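Local coordinates for protein putative gamma-hydroxymuconic semialdehyde dehydrogenase (Pseudomonas, PDB 4GO3) that probably oxidises gamma-hydroxymuconic semialdehyde to the corresponding acid, acting as an aldehyde dehydrogenase with NAD(+) as cofactor, at residues A260-A265 against L298-A303; R286-K291 against E396-I401. The protein carries 2 engineered substitutions. All blocks are in the same frame, centred on the assembly; numbering follows the deposited sequence.

How the contacts relate
Strand 253-256 leads into helix 262-274. Segment 260-265, the cap and first turn of that helix, meets 298-303 on helix 294-307 in contact 1. The loop closed by contact 1 holds strand 286-290, the first half of contact 2. The chain then runs on to helix 395-403, where 396-401 closes contact 2. The segments alternate, so the two contacts cross. Contact 1 joins two neighbouring helices at the surface. Contact 2 sets a helix against an inner strand of the seven-stranded sheet. The two contacts touch through Phe-301 and Leu-298 of helix 294-307, which pack on Leu-287 and Leu-289. Ile-288, between these two leucines, faces helix 395-403, so the strand carries a helix on each face.

Contact 1 (A260-A265 against L298-A303); sequences ANIEAA and LERFIA
The N-terminal turn of helix 262-274 meets the neighbouring helix 294-307 through Ile-262, Glu-263 and Arg-300, at the surface of the alpha/beta domain. Arg-300 reaches across from its helix, its chain bent at chi3. Glu-263 lies over one face of the guanidinium. Its CB sits 3.6 Å above the guanidinium plane, set off from the centre of the group. Its CG comes to 3.3 Å from Arg-300 NH2. CG of Glu-263 stands opposite its own backbone N (chi1 -154°), and a bend at chi2 then turns the carboxylate away from Arg-300. The two planar groups are 13° apart in tilt, but Glu-263 OE2 stays 4.7 Å from Arg-300 NH2. Ile-262 touches the aliphatic part of the arginine, CG2 to CD at 3.9 Å, and also packs on Ile-293. Asn-261 caps the helix: its OD1 accepts from Ala-264 N at 3.2 Å, nearly straight (169°), with the donor above the carbonyl plane. Its bond from Glu-263 N is weak. Deeper between the helices, Phe-301 packs on Val-266, Ala-269 and Ala-270. Arg-487 of the second subunit forms a long, weak ion pair with Glu-263. The contact is therefore mostly carbon against a guanidinium face. The glutamate charge probably attracts the arginine only at a distance, and a carboxylate in the first helical turn is likely to be favoured by the helix dipole.

Contact 2 (R286-K291 against E396-I401); sequences RLILHK and EEALAI
The guanidinium of Arg-286 meets the backbone carbonyl of Ile-401 at its edge, with the oxygen near the guanidinium plane. NH1 donates to Ile-401 O at 2.9 Å, with an N-H...O angle of 149°. The place of NH1 is uncertain, so this bond is less sure. NH2 donates to Ala-402 O, the next carbonyl along the chain. NE donates to Lys-251 O. One guanidinium thus links the C-terminal end of helix 395-403 to the chain just before strand 253-256. The arginine is buried, and these last two carbonyls provide for its NH2 and NE, with Ile-401 O a probable third partner. Its side chain is about 9 Å from that of Glu-381, a residue of the NAD(+) site. With an alanine in place of Arg-286, the carbonyls of Ile-401, Ala-402 and Lys-251 would probably lose these donors, and a gap would be likely to open between strand and helix.

Beside the arginine the contact is apolar. Ile-288 and Ile-401 run past each other in opposite directions. CG2 of Ile-401 lies 3.8 Å from both CG1 and CD1 of Ile-288. That methyl stands opposite the backbone N of Ile-401, with CG1 beside the N (chi1 -63°). The other branch of Ile-288, CG2, approaches Ala-398 CB at 4.4 Å. Phe-392 of the adjacent strand packs on both Ile-288 and Ala-398, and Ala-253 and Ile-255 flank Ile-288 from the other neighbouring strand.

The strand and helix segments are almost antiparallel (171°), with axes 9.5 Å apart at closest approach. This is the layering of an alpha/beta sheet, here in its parallel part: helix 395-403 belongs to the crossover from strand 386-392 to strand 411-414 and covers strand 286-290 on the way.

Contact 1 (A260-A265 against L298-A303)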
ATOM      1  N   ALA A 260      13.747  34.945   8.158  1.00 38.93           N
ATOM      2  CA  ALA A 260      13.197  34.206   9.268  1.00 36.07           C
ATOM      3  C   ALA A 260      13.350  34.945  10.550  1.00 31.83           C
ATOM      4  O   ALA A 260      14.269  35.662  10.726  1.00 32.19           O
ATOM      5  CB  ALA A 260      13.846  32.904   9.386  1.00 27.50           C
ATOM      6  N   ASN A 261      12.419  34.698  11.454  1.00 30.80           N
ATOM      7  CA  ASN A 261      12.492  35.138  12.827  1.00 36.48           C
ATOM      8  C   ASN A 261      13.471  34.250  13.556  1.00 42.67           C
ATOM      9  O   ASN A 261      13.145  33.150  13.964  1.00 43.02           O
ATOM     10  CB  ASN A 261      11.110  35.051  13.464  1.00 22.97           C
ATOM     11  CG  ASN A 261      11.131  35.313  14.931  1.00 22.60           C
ATOM     12  OD1 ASN A 261      12.178  35.356  15.540  1.00 22.86           O
ATOM     13  ND2 ASN A 261       9.972  35.488  15.508  1.00 22.06           N
ATOM     14  N   ILE A 262      14.688  34.742  13.692  1.00 29.89           N
ATOM     15  CA  ILE A 262      15.809  33.927  14.088  1.00 31.06           C
ATOM     16  C   ILE A 262      15.771  33.493  15.533  1.00 29.00           C
ATOM     17  O   ILE A 262      16.357  32.489  15.868  1.00 31.08           O
ATOM     18  CB  ILE A 262      17.143  34.592  13.742  1.00 33.38           C
ATOM     19  CG1 ILE A 262      17.429  34.450  12.260  1.00 21.99           C
ATOM     20  CG2 ILE A 262      18.249  33.944  14.505  1.00 35.37           C
ATOM     21  CD1 ILE A 262      17.738  35.712  11.618  1.00 41.94           C
ATOM     22  N   GLU A 263      15.039  34.171  16.387  1.00 38.67           N
ATOM     23  CA  GLU A 263      14.876  33.660  17.733  1.00 46.25           C
ATOM     24  C   GLU A 263      13.935  32.471  17.717  1.00 46.43           C
ATOM     25  O   GLU A 263      14.153  31.487  18.387  1.00 37.17           O
ATOM     26  CB  GLU A 263      14.322  34.737  18.646  1.00 46.67           C
ATOM     27  CG  GLU A 263      14.682  34.557  20.079  1.00 53.60           C
ATOM     28  CD  GLU A 263      13.581  34.990  20.975  1.00 72.65           C
ATOM     29  OE1 GLU A 263      12.807  35.858  20.556  1.00 74.04           O
ATOM     30  OE2 GLU A 263      13.490  34.460  22.094  1.00 77.35           O
ATOM     31  N   ALA A 264      12.876  32.587  16.934  1.00 39.79           N
ATOM     32  CA  ALA A 264      11.894  31.540  16.800  1.00 34.38           C
ATOM     33  C   ALA A 264      12.523  30.353  16.132  1.00 34.64           C
ATOM     34  O   ALA A 264      12.353  29.233  16.574  1.00 26.01           O
ATOM     35  CB  ALA A 264      10.711  32.030  15.994  1.00 26.46           C
ATOM     36  N   ALA A 265      13.249  30.612  15.053  1.00 31.56           N
ATOM     37  CA  ALA A 265      13.898  29.555  14.298  1.00 29.66           C
ATOM     38  C   ALA A 265      14.876  28.787  15.172  1.00 28.01           C
ATOM     39  O   ALA A 265      14.965  27.567  15.081  1.00 36.26           O
ATOM     40  CB  ALA A 265      14.594  30.119  13.056  1.00 30.00           C
ATOM     41  N   LEU A 298      23.656  30.862  14.478  1.00 23.24           N
ATOM     42  CA  LEU A 298      24.546  29.926  15.181  1.00 28.07           C
ATOM     43  C   LEU A 298      24.996  30.405  16.566  1.00 23.24           C
ATOM     44  O   LEU A 298      25.225  29.610  17.456  1.00 32.64           O
ATOM     45  CB  LEU A 298      25.750  29.549  14.317  1.00 17.26           C
ATOM     46  CG  LEU A 298      25.408  28.615  13.158  1.00 28.46           C
ATOM     47  CD1 LEU A 298      26.547  28.542  12.157  1.00 26.93           C
ATOM     48  CD2 LEU A 298      25.020  27.220  13.644  1.00 18.80           C
ATOM     49  N   GLU A 299      25.101  31.715  16.686  1.00 45.14           N
ATOM     50  CA  GLU A 299      25.396  32.390  17.917  1.00 45.14           C
ATOM     51  C   GLU A 299      24.401  32.074  19.012  1.00 45.94           C
ATOM     52  O   GLU A 299      24.817  31.820  20.125  1.00 48.09           O
ATOM     53  CB  GLU A 299      25.422  33.892  17.674  1.00 53.66           C
ATOM     54  CG  GLU A 299      26.284  34.669  18.626  1.00 73.27           C
ATOM     55  CD  GLU A 299      27.613  35.007  18.019  1.00104.91           C
ATOM     56  OE1 GLU A 299      27.676  35.961  17.218  1.00101.85           O
ATOM     57  OE2 GLU A 299      28.601  34.316  18.326  1.00100.79           O
ATOM     58  N   ARG A 300      23.118  32.098  18.709  1.00 38.22           N
ATOM     59  CA  ARG A 300      22.131  31.848  19.719  1.00 38.02           C
ATOM     60  C   ARG A 300      21.865  30.379  19.813  1.00 39.87           C
ATOM     61  O   ARG A 300      21.498  29.881  20.860  1.00 34.24           O
ATOM     62  CB  ARG A 300      20.850  32.587  19.385  1.00 32.92           C
ATOM     63  CG  ARG A 300      21.059  33.717  18.448  1.00 50.90           C
ATOM     64  CD  ARG A 300      19.757  34.336  18.056  1.00 67.18           C
ATOM     65  NE  ARG A 300      19.028  34.786  19.224  1.00 76.04           N
ATOM     66  CZ  ARG A 300      18.145  35.772  19.224  1.00 76.12           C
ATOM     67  NH1 ARG A 300      17.874  36.428  18.108  1.00 65.81           N
ATOM     68  NH2 ARG A 300      17.536  36.099  20.346  1.00 74.93           N
ATOM     69  N   PHE A 301      22.037  29.682  18.703  1.00 27.42           N
ATOM     70  CA  PHE A 301      21.760  28.251  18.676  1.00 25.77           C
ATOM     71  C   PHE A 301      22.847  27.478  19.400  1.00 33.30           C
ATOM     72  O   PHE A 301      22.561  26.609  20.227  1.00 35.74           O
ATOM     73  CB  PHE A 301      21.587  27.743  17.240  1.00 29.27           C
ATOM     74  CG  PHE A 301      21.217  26.282  17.147  1.00 31.69           C
ATOM     75  CD1 PHE A 301      22.144  25.336  16.724  1.00 31.01           C
ATOM     76  CD2 PHE A 301      19.949  25.855  17.488  1.00 30.14           C
ATOM     77  CE1 PHE A 301      21.803  23.999  16.642  1.00 34.40           C
ATOM     78  CE2 PHE A 301      19.603  24.526  17.412  1.00 28.18           C
ATOM     79  CZ  PHE A 301      20.525  23.597  16.990  1.00 36.70           C
ATOM     80  N   ILE A 302      24.102  27.787  19.130  1.00 28.54           N
ATOM     81  CA  ILE A 302      25.188  27.110  19.820  1.00 37.14           C
ATOM     82  C   ILE A 302      25.234  27.426  21.314  1.00 35.27           C
ATOM     83  O   ILE A 302      25.642  26.611  22.105  1.00 32.94           O
ATOM     84  CB  ILE A 302      26.535  27.409  19.184  1.00 36.26           C
ATOM     85  CG1 ILE A 302      26.536  26.979  17.735  1.00 38.31           C
ATOM     86  CG2 ILE A 302      27.626  26.674  19.907  1.00 35.12           C
ATOM     87  CD1 ILE A 302      27.761  27.406  17.018  1.00 46.77           C
ATOM     88  N   ALA A 303      24.805  28.609  21.700  1.00 27.48           N
ATOM     89  CA  ALA A 303      24.702  28.925  23.100  1.00 25.24           C
ATOM     90  C   ALA A 303      23.557  28.146  23.705  1.00 36.38           C
ATOM     91  O   ALA A 303      23.635  27.685  24.836  1.00 35.18           O
ATOM     92  CB  ALA A 303      24.473  30.376  23.277  1.00 18.97           C
TER

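Contact 2 (R286-K291 against E396-I401)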
ATOM      1  N   ARG A 286      19.268  18.397   9.877  1.00 28.43           N
ATOM      2  CA  ARG A 286      20.023  19.086   8.859  1.00 23.65           C
ATOM      3  C   ARG A 286      19.657  20.552   8.816  1.00 32.06           C
ATOM      4  O   ARG A 286      18.759  20.927   8.094  1.00 25.40           O
ATOM      5  CB  ARG A 286      19.696  18.490   7.506  1.00 26.14           C
ATOM      6  CG  ARG A 286      20.196  17.106   7.277  1.00 33.69           C
ATOM      7  CD  ARG A 286      20.127  16.793   5.810  1.00 32.22           C
ATOM      8  NE  ARG A 286      18.763  16.839   5.311  1.00 31.22           N
ATOM      9  CZ  ARG A 286      18.435  17.063   4.050  1.00 37.03           C
ATOM     10  NH1 ARG A 286      19.363  17.273   3.140  1.00 31.37           N
ATOM     11  NH2 ARG A 286      17.169  17.076   3.703  1.00 30.68           N
ATOM     12  N   LEU A 287      20.368  21.371   9.579  1.00 46.67           N
ATOM     13  CA  LEU A 287      20.169  22.803   9.561  1.00 40.92           C
ATOM     14  C   LEU A 287      20.752  23.382   8.305  1.00 51.17           C
ATOM     15  O   LEU A 287      21.926  23.214   8.036  1.00 48.22           O
ATOM     16  CB  LEU A 287      20.850  23.442  10.746  1.00 41.49           C
ATOM     17  CG  LEU A 287      19.960  23.650  11.953  1.00 46.86           C
ATOM     18  CD1 LEU A 287      20.774  24.203  13.090  1.00 46.76           C
ATOM     19  CD2 LEU A 287      18.818  24.560  11.614  1.00 39.23           C
ATOM     20  N   ILE A 288      19.909  24.061   7.539  1.00 37.90           N
ATOM     21  CA  ILE A 288      20.289  24.704   6.294  1.00 35.12           C
ATOM     22  C   ILE A 288      20.058  26.194   6.465  1.00 40.98           C
ATOM     23  O   ILE A 288      18.933  26.660   6.423  1.00 40.76           O
ATOM     24  CB  ILE A 288      19.431  24.200   5.144  1.00 38.02           C
ATOM     25  CG1 ILE A 288      19.715  22.738   4.877  1.00 41.44           C
ATOM     26  CG2 ILE A 288      19.672  24.995   3.914  1.00 33.84           C
ATOM     27  CD1 ILE A 288      18.541  21.997   4.358  1.00 35.60           C
ATOM     28  N   LEU A 289      21.132  26.940   6.674  1.00 29.29           N
ATOM     29  CA  LEU A 289      21.018  28.342   7.030  1.00 30.39           C
ATOM     30  C   LEU A 289      21.443  29.228   5.892  1.00 36.48           C
ATOM     31  O   LEU A 289      22.456  28.975   5.243  1.00 39.41           O
ATOM     32  CB  LEU A 289      21.872  28.649   8.246  1.00 28.16           C
ATOM     33  CG  LEU A 289      21.749  27.607   9.365  1.00 34.81           C
ATOM     34  CD1 LEU A 289      22.708  27.940  10.496  1.00 32.28           C
ATOM     35  CD2 LEU A 289      20.313  27.535   9.865  1.00 26.59           C
ATOM     36  N   HIS A 290      20.694  30.287   5.708  1.00 42.67           N
ATOM     37  CA  HIS A 290      21.027  31.276   4.728  1.00 42.65           C
ATOM     38  C   HIS A 290      22.233  32.010   5.228  1.00 41.32           C
ATOM     39  O   HIS A 290      22.254  32.471   6.350  1.00 40.36           O
ATOM     40  CB  HIS A 290      19.860  32.221   4.576  1.00 40.25           C
ATOM     41  CG  HIS A 290      20.121  33.358   3.660  1.00 39.51           C
ATOM     42  ND1 HIS A 290      20.164  33.215   2.298  1.00 49.52           N
ATOM     43  CD2 HIS A 290      20.328  34.664   3.908  1.00 39.97           C
ATOM     44  CE1 HIS A 290      20.402  34.384   1.743  1.00 43.12           C
ATOM     45  NE2 HIS A 290      20.500  35.281   2.699  1.00 39.62           N
ATOM     46  N   LYS A 291      23.239  32.104   4.377  1.00 48.27           N
ATOM     47  CA  LYS A 291      24.516  32.689   4.712  1.00 41.87           C
ATOM     48  C   LYS A 291      24.448  34.029   5.422  1.00 45.86           C
ATOM     49  O   LYS A 291      25.359  34.388   6.137  1.00 50.27           O
ATOM     50  CB  LYS A 291      25.352  32.822   3.453  1.00 42.27           C
ATOM     51  CG  LYS A 291      24.755  33.709   2.398  1.00 72.26           C
ATOM     52  CD  LYS A 291      25.828  34.565   1.742  1.00 82.50           C
ATOM     53  CE  LYS A 291      25.425  35.080   0.363  1.00 75.26           C
ATOM     54  NZ  LYS A 291      26.435  34.705  -0.653  1.00 68.91           N
ATOM     55  N   GLU A 396      16.775  28.174  -4.416  1.00 30.55           N
ATOM     56  CA  GLU A 396      17.011  27.033  -5.230  1.00 38.96           C
ATOM     57  C   GLU A 396      18.143  26.218  -4.650  1.00 43.30           C
ATOM     58  O   GLU A 396      18.100  24.996  -4.650  1.00 29.44           O
ATOM     59  CB  GLU A 396      17.262  27.509  -6.640  1.00 31.44           C
ATOM     60  CG  GLU A 396      16.179  28.474  -7.088  1.00 62.83           C
ATOM     61  CD  GLU A 396      16.469  29.910  -6.710  1.00 70.92           C
ATOM     62  OE1 GLU A 396      16.751  30.181  -5.535  1.00 53.79           O
ATOM     63  OE2 GLU A 396      16.409  30.781  -7.594  1.00 82.12           O
ATOM     64  N   GLU A 397      19.139  26.898  -4.108  1.00 38.11           N
ATOM     65  CA  GLU A 397      20.186  26.212  -3.391  1.00 43.79           C
ATOM     66  C   GLU A 397      19.553  25.383  -2.290  1.00 43.03           C
ATOM     67  O   GLU A 397      19.597  24.164  -2.332  1.00 36.57           O
ATOM     68  CB  GLU A 397      21.173  27.210  -2.814  1.00 41.30           C
ATOM     69  CG  GLU A 397      22.571  27.132  -3.412  1.00 56.36           C
ATOM     70  CD  GLU A 397      23.652  27.679  -2.480  1.00 76.60           C
ATOM     71  OE1 GLU A 397      24.301  26.885  -1.761  1.00 64.62           O
ATOM     72  OE2 GLU A 397      23.862  28.907  -2.480  1.00 60.75           O
ATOM     73  N   ALA A 398      18.938  26.066  -1.328  1.00 41.52           N
ATOM     74  CA  ALA A 398      18.199  25.467  -0.204  1.00 32.41           C
ATOM     75  C   ALA A 398      17.307  24.282  -0.539  1.00 38.92           C
ATOM     76  O   ALA A 398      17.293  23.302   0.176  1.00 41.46           O
ATOM     77  CB  ALA A 398      17.380  26.528   0.492  1.00 37.80           C
ATOM     78  N   LEU A 399      16.536  24.398  -1.607  1.00 37.89           N
ATOM     79  CA  LEU A 399      15.706  23.306  -2.104  1.00 31.44           C
ATOM     80  C   LEU A 399      16.591  22.133  -2.481  1.00 40.07           C
ATOM     81  O   LEU A 399      16.361  21.004  -2.038  1.00 45.65           O
ATOM     82  CB  LEU A 399      14.919  23.743  -3.320  1.00 39.43           C
ATOM     83  CG  LEU A 399      13.482  23.243  -3.435  1.00 37.78           C
ATOM     84  CD1 LEU A 399      13.140  23.024  -4.896  1.00 26.79           C
ATOM     85  CD2 LEU A 399      13.286  21.973  -2.653  1.00 32.69           C
ATOM     86  N   ALA A 400      17.611  22.410  -3.290  1.00 33.05           N
ATOM     87  CA  ALA A 400      18.518  21.374  -3.755  1.00 32.20           C
ATOM     88  C   ALA A 400      19.051  20.569  -2.584  1.00 34.79           C
ATOM     89  O   ALA A 400      19.026  19.337  -2.598  1.00 38.33           O
ATOM     90  CB  ALA A 400      19.648  21.979  -4.535  1.00 34.92           C
ATOM     91  N   ILE A 401      19.523  21.274  -1.564  1.00 26.91           N
ATOM     92  CA  ILE A 401      20.089  20.612  -0.389  1.00 34.93           C
ATOM     93  C   ILE A 401      19.027  19.788   0.323  1.00 34.55           C
ATOM     94  O   ILE A 401      19.216  18.601   0.573  1.00 38.90           O
ATOM     95  CB  ILE A 401      20.672  21.622   0.596  1.00 24.72           C
ATOM     96  CG1 ILE A 401      21.827  22.377  -0.046  1.00 28.03           C
ATOM     97  CG2 ILE A 401      21.165  20.924   1.823  1.00 30.61           C
ATOM     98  CD1 ILE A 401      22.186  23.654   0.699  1.00 32.55           C
TER